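PDB 3GG8: pyruvate kinase from Toxoplasma gondii, which catalyses the final step of glycolysis, transferring the phosphoryl group of phosphoenolpyruvate to ADP to yield pyruvate and ATP. Local coordinates for residues E30-A35 with I366-E371; G306-T311 with L448-G453; V344-E349 with V357-T362. All coordinates share one frame; numbering follows the deposited sequence.

How the interactions relate
The three contacts lie on and around one side of a (beta/alpha)8 barrel, with centres 14 to 17 Å apart. Along the chain, 30-35 comes first, then 306-311, the close pair 344-349 and 357-362, then 366-371 and 448-453. Interaction 3 is thus nested inside the loops closed by both others, whereas interactions 1 and 2 alternate. Interactions 1 and 3 share helix 356-371 and touch where Trp33 packs on Glu361 and Cys367 on Val344. Interactions 2 and 3 meet through neighbouring barrel strands, 309-312 and 343-346. Interaction 1 joins helix 30-33 to helix 356-371, interaction 2 joins the barrel to the C-terminal alpha/beta domain, and interaction 3 lies within the last strand-helix unit.

Interaction 1 of 3, residues E30-A35 with I366-E371; sequences EEDWTA and ICYEAE
Trp33 and Tyr368 mark the closest approach of the two backbones, their CA atoms 5.3 Å apart, where the short N-terminal helix 30-33 meets the last turns of helix 356-371. The contact is small and is carried mostly by Tyr368. With CG anti to the backbone N (chi1 -178°), this residue extends its phenol straight out from its helix and alongside the backbone of Asp32 and Trp33. Its root packs on carbon, Tyr368 CB lying 3.9 Å from Trp33 CB. Farther along, Tyr368 CD2 approaches Asp32 O to 3.3 Å, at a slant to the ring. The backbone N of Trp33 stands over one face near the rim, and Asp32 CB comes over that same face in an off-centre CH-pi contact, 4.3 Å from the centroid of the Tyr368 ring. The carboxylate of Asp32 is turned nearly parallel to the ring, 12° between planes, but is displaced toward its hydroxyl end, with CG 3.9 Å from Tyr368 OH.

Of the Trp33 side chain, CB alone touches Tyr368; the residue's backbone N and CA do the rest. Its indole, set between the backbone N and the carbonyl carbon (chi1 59°), leads away to Glu361, Ala364 and a cation-pi partner, Arg365, earlier on helix 356-371. Glu30 CA lies over one face of the indole, toward its rim. Thr34 OG1 donates to Glu30 O at 2.7 Å. The same oxygen also accepts the backbone N-H of Thr34, from the opposite face of its carbonyl plane. On the long helix, Glu371 binds Arg37 N and Thr38 OG1, while Glu369 forms a salt bridge with Lys290 of the second subunit. The arrangement belongs to the (beta/alpha)8 barrel of pyruvate kinase: a helix preceding the first barrel strand, 39-43, lies against the helix that follows the eighth.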
# COMPACT_ATOMS: atom_id res chain seq x y z
N GLU C 30 38.99 3.64 -4.69
CA GLU C 30 39.29 2.79 -3.53
C GLU C 30 38.30 3.06 -2.39
O GLU C 30 37.74 2.13 -1.81
CB GLU C 30 40.75 2.99 -3.08
CG GLU C 30 41.28 1.98 -2.07
N GLU C 31 38.08 4.35 -2.11
CA GLU C 31 37.12 4.81 -1.09
C GLU C 31 35.69 4.29 -1.30
O GLU C 31 34.99 3.98 -0.34
CB GLU C 31 37.14 6.34 -1.01
N ASP C 32 35.24 4.22 -2.56
CA ASP C 32 33.91 3.68 -2.86
C ASP C 32 33.81 2.17 -2.59
O ASP C 32 33.11 1.75 -1.66
CB ASP C 32 33.46 4.03 -4.29
CG ASP C 32 33.07 5.50 -4.46
OD1 ASP C 32 32.69 6.16 -3.47
OD2 ASP C 32 33.13 5.99 -5.61
N TRP C 33 34.53 1.36 -3.37
CA TRP C 33 34.37 -0.10 -3.29
C TRP C 33 34.77 -0.77 -1.98
O TRP C 33 34.23 -1.82 -1.65
CB TRP C 33 34.92 -0.86 -4.51
CG TRP C 33 36.37 -0.69 -4.83
CD1 TRP C 33 36.90 0.15 -5.78
CD2 TRP C 33 37.47 -1.40 -4.26
NE1 TRP C 33 38.27 0.02 -5.81
CE2 TRP C 33 38.65 -0.92 -4.88
CE3 TRP C 33 37.58 -2.38 -3.26
CZ2 TRP C 33 39.92 -1.40 -4.55
CZ3 TRP C 33 38.85 -2.85 -2.92
CH2 TRP C 33 40.00 -2.36 -3.56
N THR C 34 35.69 -0.16 -1.22
CA THR C 34 35.98 -0.68 0.15
C THR C 34 34.84 -0.48 1.14
O THR C 34 34.85 -1.07 2.22
CB THR C 34 37.28 -0.11 0.76
OG1 THR C 34 37.23 1.32 0.74
CG2 THR C 34 38.48 -0.60 -0.00
N ALA C 35 33.86 0.34 0.79
CA ALA C 35 32.73 0.59 1.67
C ALA C 35 31.47 -0.23 1.32
O ALA C 35 30.37 0.05 1.84
CB ALA C 35 32.42 2.08 1.75
N ILE C 366 32.81 -6.11 -7.24
CA ILE C 366 31.55 -6.69 -7.74
C ILE C 366 30.44 -6.52 -6.71
O ILE C 366 29.30 -6.25 -7.07
CB ILE C 366 31.67 -8.19 -8.08
CG1 ILE C 366 32.67 -8.44 -9.21
CG2 ILE C 366 30.30 -8.76 -8.50
CD1 ILE C 366 33.20 -9.87 -9.22
N CYS C 367 30.78 -6.66 -5.43
CA CYS C 367 29.82 -6.43 -4.36
C CYS C 367 29.33 -5.00 -4.40
O CYS C 367 28.12 -4.76 -4.41
CB CYS C 367 30.43 -6.73 -2.99
SG CYS C 367 30.53 -8.51 -2.64
N TYR C 368 30.27 -4.06 -4.47
CA TYR C 368 29.90 -2.66 -4.51
C TYR C 368 28.93 -2.37 -5.64
O TYR C 368 27.94 -1.69 -5.41
CB TYR C 368 31.13 -1.73 -4.60
CG TYR C 368 30.75 -0.27 -4.60
CD1 TYR C 368 30.51 0.41 -5.80
CD2 TYR C 368 30.58 0.43 -3.40
CE1 TYR C 368 30.13 1.76 -5.82
CE2 TYR C 368 30.21 1.79 -3.40
CZ TYR C 368 29.98 2.44 -4.62
OH TYR C 368 29.63 3.77 -4.63
N GLU C 369 29.21 -2.87 -6.84
CA GLU C 369 28.37 -2.58 -8.02
C GLU C 369 26.98 -3.18 -7.92
O GLU C 369 26.02 -2.59 -8.41
CB GLU C 369 29.01 -3.09 -9.31
CG GLU C 369 30.36 -2.50 -9.60
CD GLU C 369 30.30 -1.09 -10.17
OE1 GLU C 369 29.21 -0.49 -10.29
OE2 GLU C 369 31.38 -0.58 -10.50
N ALA C 370 26.88 -4.36 -7.32
CA ALA C 370 25.60 -5.04 -7.12
C ALA C 370 24.77 -4.26 -6.13
O ALA C 370 23.57 -4.09 -6.31
CB ALA C 370 25.80 -6.47 -6.62
N GLU C 371 25.42 -3.77 -5.09
CA GLU C 371 24.77 -2.98 -4.06
C GLU C 371 24.25 -1.64 -4.61
O GLU C 371 23.32 -1.06 -4.06
CB GLU C 371 25.71 -2.79 -2.88
CG GLU C 371 25.82 -4.05 -2.02
CD GLU C 371 27.07 -4.09 -1.16
OE1 GLU C 371 27.45 -5.19 -0.72
OE2 GLU C 371 27.65 -3.01 -0.93

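Interaction 2 of 3, residues G306-T311 with L448-G453; sequences GKPVIT and LQVIRG
A single proline ring, Pro308, supplies nearly all of one side of this contact, meeting Val450 and Ile451 between the barrel and the C-terminal alpha/beta domain. The modelled fit to Val450 is implausibly tight: its CG1 methyl lies 3.1 Å from Pro308 CB, too near for two carbons, so the exact placing of this branch is doubtful. What remains secure is the general arrangement, in which the CB atoms of Pro308 and Val450 are each directed toward the opposite segment.

Ile451 gives the more regular half of the interface. Its CG1 lies beside the backbone N (chi1 -50°), and a second bend (chi2 -55°) swings CD1 over to the proline. There the methyl is nearly equidistant from three ring carbons, 4.0 Å from Pro308 CB and 4.1 Å from each of CG and CD, as expected for ordinary van der Waals packing. The backbone of the 448-453 segment is folded into a 3-10 turn before this point, Ile451 N reaching Leu448 O at 3.3 Å, and this turn presents Val450 and Ile451 side by side.

Polar support comes from just outside the pair. One carboxylate, that of Asp342, accepts Val309 N on OD2 and Arg452 N on OD1, and so bridges the two backbones. The guanidinium of Arg452 reaches back into the barrel domain as well, its NH2 donating to Val337 O and Thr341 O. Gly306 ends helix 288-305 in a Schellman motif, after which Pro308 leads into strand 309-312, placing the contact at the N-terminal end of the barrel strands; that strand runs between 275-278 and 343-346, while 448-453 links helix 442-447 to strand 454-458 of the mixed sheet of the C-terminal domain.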
# COMPACT_ATOMS: atom_id res chain seq x y z
N GLY C 306 16.72 -13.33 10.02
CA GLY C 306 17.85 -12.52 10.45
C GLY C 306 19.14 -13.25 10.75
O GLY C 306 19.93 -12.80 11.57
N LYS C 307 19.35 -14.39 10.09
CA LYS C 307 20.56 -15.19 10.32
C LYS C 307 21.47 -15.12 9.09
O LYS C 307 20.97 -15.19 7.94
CB LYS C 307 20.16 -16.64 10.65
CG LYS C 307 19.50 -16.83 12.03
CD LYS C 307 19.25 -18.31 12.30
CE LYS C 307 18.76 -18.57 13.73
NZ LYS C 307 18.23 -19.96 13.91
N PRO C 308 22.79 -14.98 9.30
CA PRO C 308 23.69 -14.77 8.15
C PRO C 308 23.71 -15.94 7.18
O PRO C 308 23.71 -17.09 7.60
CB PRO C 308 25.06 -14.61 8.80
CG PRO C 308 24.92 -15.28 10.13
CD PRO C 308 23.54 -15.01 10.57
N VAL C 309 23.74 -15.64 5.88
CA VAL C 309 23.86 -16.68 4.85
C VAL C 309 25.15 -16.44 4.05
O VAL C 309 25.45 -15.29 3.68
CB VAL C 309 22.58 -16.77 3.94
CG1 VAL C 309 22.30 -15.48 3.19
CG2 VAL C 309 22.64 -17.98 2.97
N ILE C 310 25.93 -17.50 3.85
CA ILE C 310 27.12 -17.45 2.98
C ILE C 310 26.87 -18.19 1.65
O ILE C 310 26.42 -19.32 1.64
CB ILE C 310 28.36 -18.07 3.67
CG1 ILE C 310 28.50 -17.54 5.11
CG2 ILE C 310 29.65 -17.87 2.82
CD1 ILE C 310 29.45 -18.38 5.94
N THR C 311 27.19 -17.53 0.55
CA THR C 311 27.15 -18.12 -0.78
C THR C 311 28.57 -18.59 -1.17
O THR C 311 29.51 -17.79 -1.28
CB THR C 311 26.57 -17.11 -1.80
OG1 THR C 311 25.29 -16.67 -1.33
CG2 THR C 311 26.41 -17.74 -3.17
N LEU C 448 29.96 -10.90 14.32
CA LEU C 448 29.33 -9.85 13.53
C LEU C 448 30.03 -9.60 12.19
O LEU C 448 29.53 -8.83 11.37
CB LEU C 448 29.29 -8.56 14.35
CG LEU C 448 28.02 -8.06 15.05
CD1 LEU C 448 26.86 -9.05 15.14
CD2 LEU C 448 28.37 -7.49 16.42
N GLN C 449 31.16 -10.25 11.97
CA GLN C 449 31.94 -10.04 10.75
C GLN C 449 31.26 -10.73 9.57
O GLN C 449 31.69 -10.61 8.43
CB GLN C 449 33.36 -10.58 10.92
CG GLN C 449 34.14 -9.92 12.05
CD GLN C 449 34.27 -8.42 11.87
OE1 GLN C 449 34.64 -7.94 10.79
NE2 GLN C 449 34.00 -7.68 12.93
N VAL C 450 30.16 -11.41 9.88
CA VAL C 450 29.42 -12.25 8.95
C VAL C 450 28.06 -11.60 8.56
O VAL C 450 27.29 -12.16 7.78
CB VAL C 450 29.36 -13.67 9.61
CG1 VAL C 450 27.99 -14.16 9.83
CG2 VAL C 450 30.29 -14.68 8.91
N ILE C 451 27.82 -10.38 9.07
CA ILE C 451 26.56 -9.65 8.90
C ILE C 451 26.72 -8.51 7.85
O ILE C 451 27.50 -7.58 8.06
CB ILE C 451 26.05 -9.02 10.26
CG1 ILE C 451 26.03 -10.04 11.41
CG2 ILE C 451 24.65 -8.41 10.11
CD1 ILE C 451 25.23 -11.33 11.13
N ARG C 452 25.97 -8.58 6.74
CA ARG C 452 25.98 -7.51 5.74
C ARG C 452 25.57 -6.16 6.34
O ARG C 452 24.57 -6.05 7.03
CB ARG C 452 25.07 -7.84 4.54
CG ARG C 452 25.32 -6.91 3.36
CD ARG C 452 24.12 -6.64 2.46
NE ARG C 452 23.89 -7.73 1.54
CZ ARG C 452 23.23 -7.64 0.38
NH1 ARG C 452 22.72 -6.50 -0.05
NH2 ARG C 452 23.10 -8.72 -0.34
N GLY C 453 26.37 -5.13 6.07
CA GLY C 453 26.00 -3.77 6.39
C GLY C 453 26.54 -3.31 7.72
O GLY C 453 26.39 -2.14 8.09

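Interaction 3 of 3, residues V344-E349 with V357-T362; sequences VMLSGE and VITVET
Leu346 and Glu349 pack on Thr359 and Val360 within the last beta-alpha unit of the (beta/alpha)8 barrel, where strand 343-346 passes through a short helix, 348-351, into the outer helix 356-371. Thr359 is at the middle of the contact. Its two branches are divided by polarity: CG2, anti to the backbone N, points into the apolar layer, while OG1, beside that N, bonds back to Phe355 O in its own helix. The methyl meets Glu349 CB at 3.6 Å and Leu346 CD2 at 3.8 Å, so it rests against both the aliphatic root of Glu349 and the fork of Leu346, which meet it from the same side.

Leu346 extends toward the helix with CG beside its backbone N (chi1 -64°) and reaches it with both methyls. CD1 crosses to Val360 CG2, 4.0 Å away, on the branch of that valine which lies beside its backbone N. Val360 also packs against Ala60 and Cys42, which joins this layer to helix 51-60 and to the first barrel strand, and Met363 adds to the cover over Leu346.

Only the near end of Glu349 belongs to the apolar layer. A bend at chi2 (97°) turns the carboxylate away from Thr359 and back over its own segment, where OE2 takes the N-H of Ser347 at 2.7 Å, nearly in line with its own C-O bond. OE1 accepts from Leu316 N, so this buried group has a backbone donor for each oxygen, and its rotation is fixed from two directions. A water also links the segments, donating to Glu349 O at 2.6 Å and to Thr359 OG1 at 3.2 Å.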
# COMPACT_ATOMS: atom_id res chain seq x y z
N VAL C 344 29.86 -13.53 0.70
CA VAL C 344 30.32 -14.22 -0.49
C VAL C 344 31.67 -14.86 -0.15
O VAL C 344 32.46 -14.29 0.61
CB VAL C 344 30.40 -13.26 -1.71
CG1 VAL C 344 29.01 -12.99 -2.27
CG2 VAL C 344 31.09 -11.94 -1.32
N MET C 345 31.92 -16.06 -0.67
CA MET C 345 33.08 -16.83 -0.24
C MET C 345 34.00 -17.20 -1.38
O MET C 345 33.53 -17.62 -2.45
CB MET C 345 32.66 -18.09 0.51
CG MET C 345 33.82 -18.86 1.12
SD MET C 345 33.21 -20.31 1.98
CE MET C 345 33.58 -21.60 0.82
N LEU C 346 35.30 -17.00 -1.13
CA LEU C 346 36.36 -17.44 -2.02
C LEU C 346 36.96 -18.73 -1.48
O LEU C 346 37.21 -18.89 -0.26
CB LEU C 346 37.43 -16.35 -2.19
CG LEU C 346 36.92 -15.06 -2.87
CD1 LEU C 346 37.91 -13.89 -2.75
CD2 LEU C 346 36.49 -15.27 -4.34
N SER C 347 37.17 -19.68 -2.39
CA SER C 347 37.71 -20.98 -2.01
C SER C 347 39.12 -21.13 -2.55
O SER C 347 40.06 -20.58 -1.96
CB SER C 347 36.79 -22.12 -2.44
OG SER C 347 35.58 -22.05 -1.69
N GLY C 348 39.28 -21.87 -3.64
CA GLY C 348 40.59 -22.07 -4.27
C GLY C 348 41.23 -20.78 -4.77
O GLY C 348 42.47 -20.68 -4.85
N GLU C 349 40.39 -19.79 -5.11
CA GLU C 349 40.90 -18.51 -5.63
C GLU C 349 41.92 -17.87 -4.69
O GLU C 349 42.85 -17.23 -5.17
CB GLU C 349 39.75 -17.52 -5.91
CG GLU C 349 38.65 -18.03 -6.84
CD GLU C 349 37.43 -18.59 -6.08
OE1 GLU C 349 36.28 -18.41 -6.55
OE2 GLU C 349 37.61 -19.21 -5.01
N VAL C 357 45.04 -11.60 -3.57
CA VAL C 357 44.60 -10.28 -3.12
C VAL C 357 43.81 -9.56 -4.20
O VAL C 357 42.79 -8.93 -3.90
CB VAL C 357 45.72 -9.38 -2.44
CG1 VAL C 357 47.00 -10.15 -2.19
CG2 VAL C 357 45.98 -8.12 -3.24
N ILE C 358 44.26 -9.68 -5.46
CA ILE C 358 43.50 -9.20 -6.61
C ILE C 358 42.10 -9.82 -6.67
O ILE C 358 41.13 -9.14 -7.05
CB ILE C 358 44.29 -9.37 -7.95
CG1 ILE C 358 45.47 -8.39 -7.97
CG2 ILE C 358 43.39 -9.13 -9.16
CD1 ILE C 358 46.23 -8.30 -9.30
N THR C 359 41.97 -11.09 -6.30
CA THR C 359 40.66 -11.73 -6.28
C THR C 359 39.77 -11.10 -5.19
O THR C 359 38.58 -10.89 -5.42
CB THR C 359 40.76 -13.28 -6.12
OG1 THR C 359 41.67 -13.80 -7.10
CG2 THR C 359 39.39 -13.93 -6.32
N VAL C 360 40.35 -10.78 -4.03
CA VAL C 360 39.58 -10.15 -2.95
C VAL C 360 39.12 -8.74 -3.32
O VAL C 360 37.99 -8.36 -3.04
CB VAL C 360 40.34 -10.10 -1.60
CG1 VAL C 360 39.50 -9.42 -0.54
CG2 VAL C 360 40.72 -11.47 -1.14
N GLU C 361 40.00 -7.97 -3.95
CA GLU C 361 39.64 -6.63 -4.43
C GLU C 361 38.53 -6.70 -5.47
O GLU C 361 37.63 -5.85 -5.49
CB GLU C 361 40.85 -5.92 -5.06
CG GLU C 361 42.14 -5.95 -4.25
CD GLU C 361 43.22 -5.05 -4.84
OE1 GLU C 361 43.84 -4.28 -4.06
OE2 GLU C 361 43.44 -5.11 -6.07
N THR C 362 38.60 -7.69 -6.35
CA THR C 362 37.65 -7.86 -7.44
C THR C 362 36.25 -8.18 -6.90
O THR C 362 35.25 -7.60 -7.34
CB THR C 362 38.14 -8.93 -8.45
OG1 THR C 362 39.41 -8.53 -8.95
CG2 THR C 362 37.17 -9.13 -9.60
O HOH W 1 43.70 -16.26 -7.41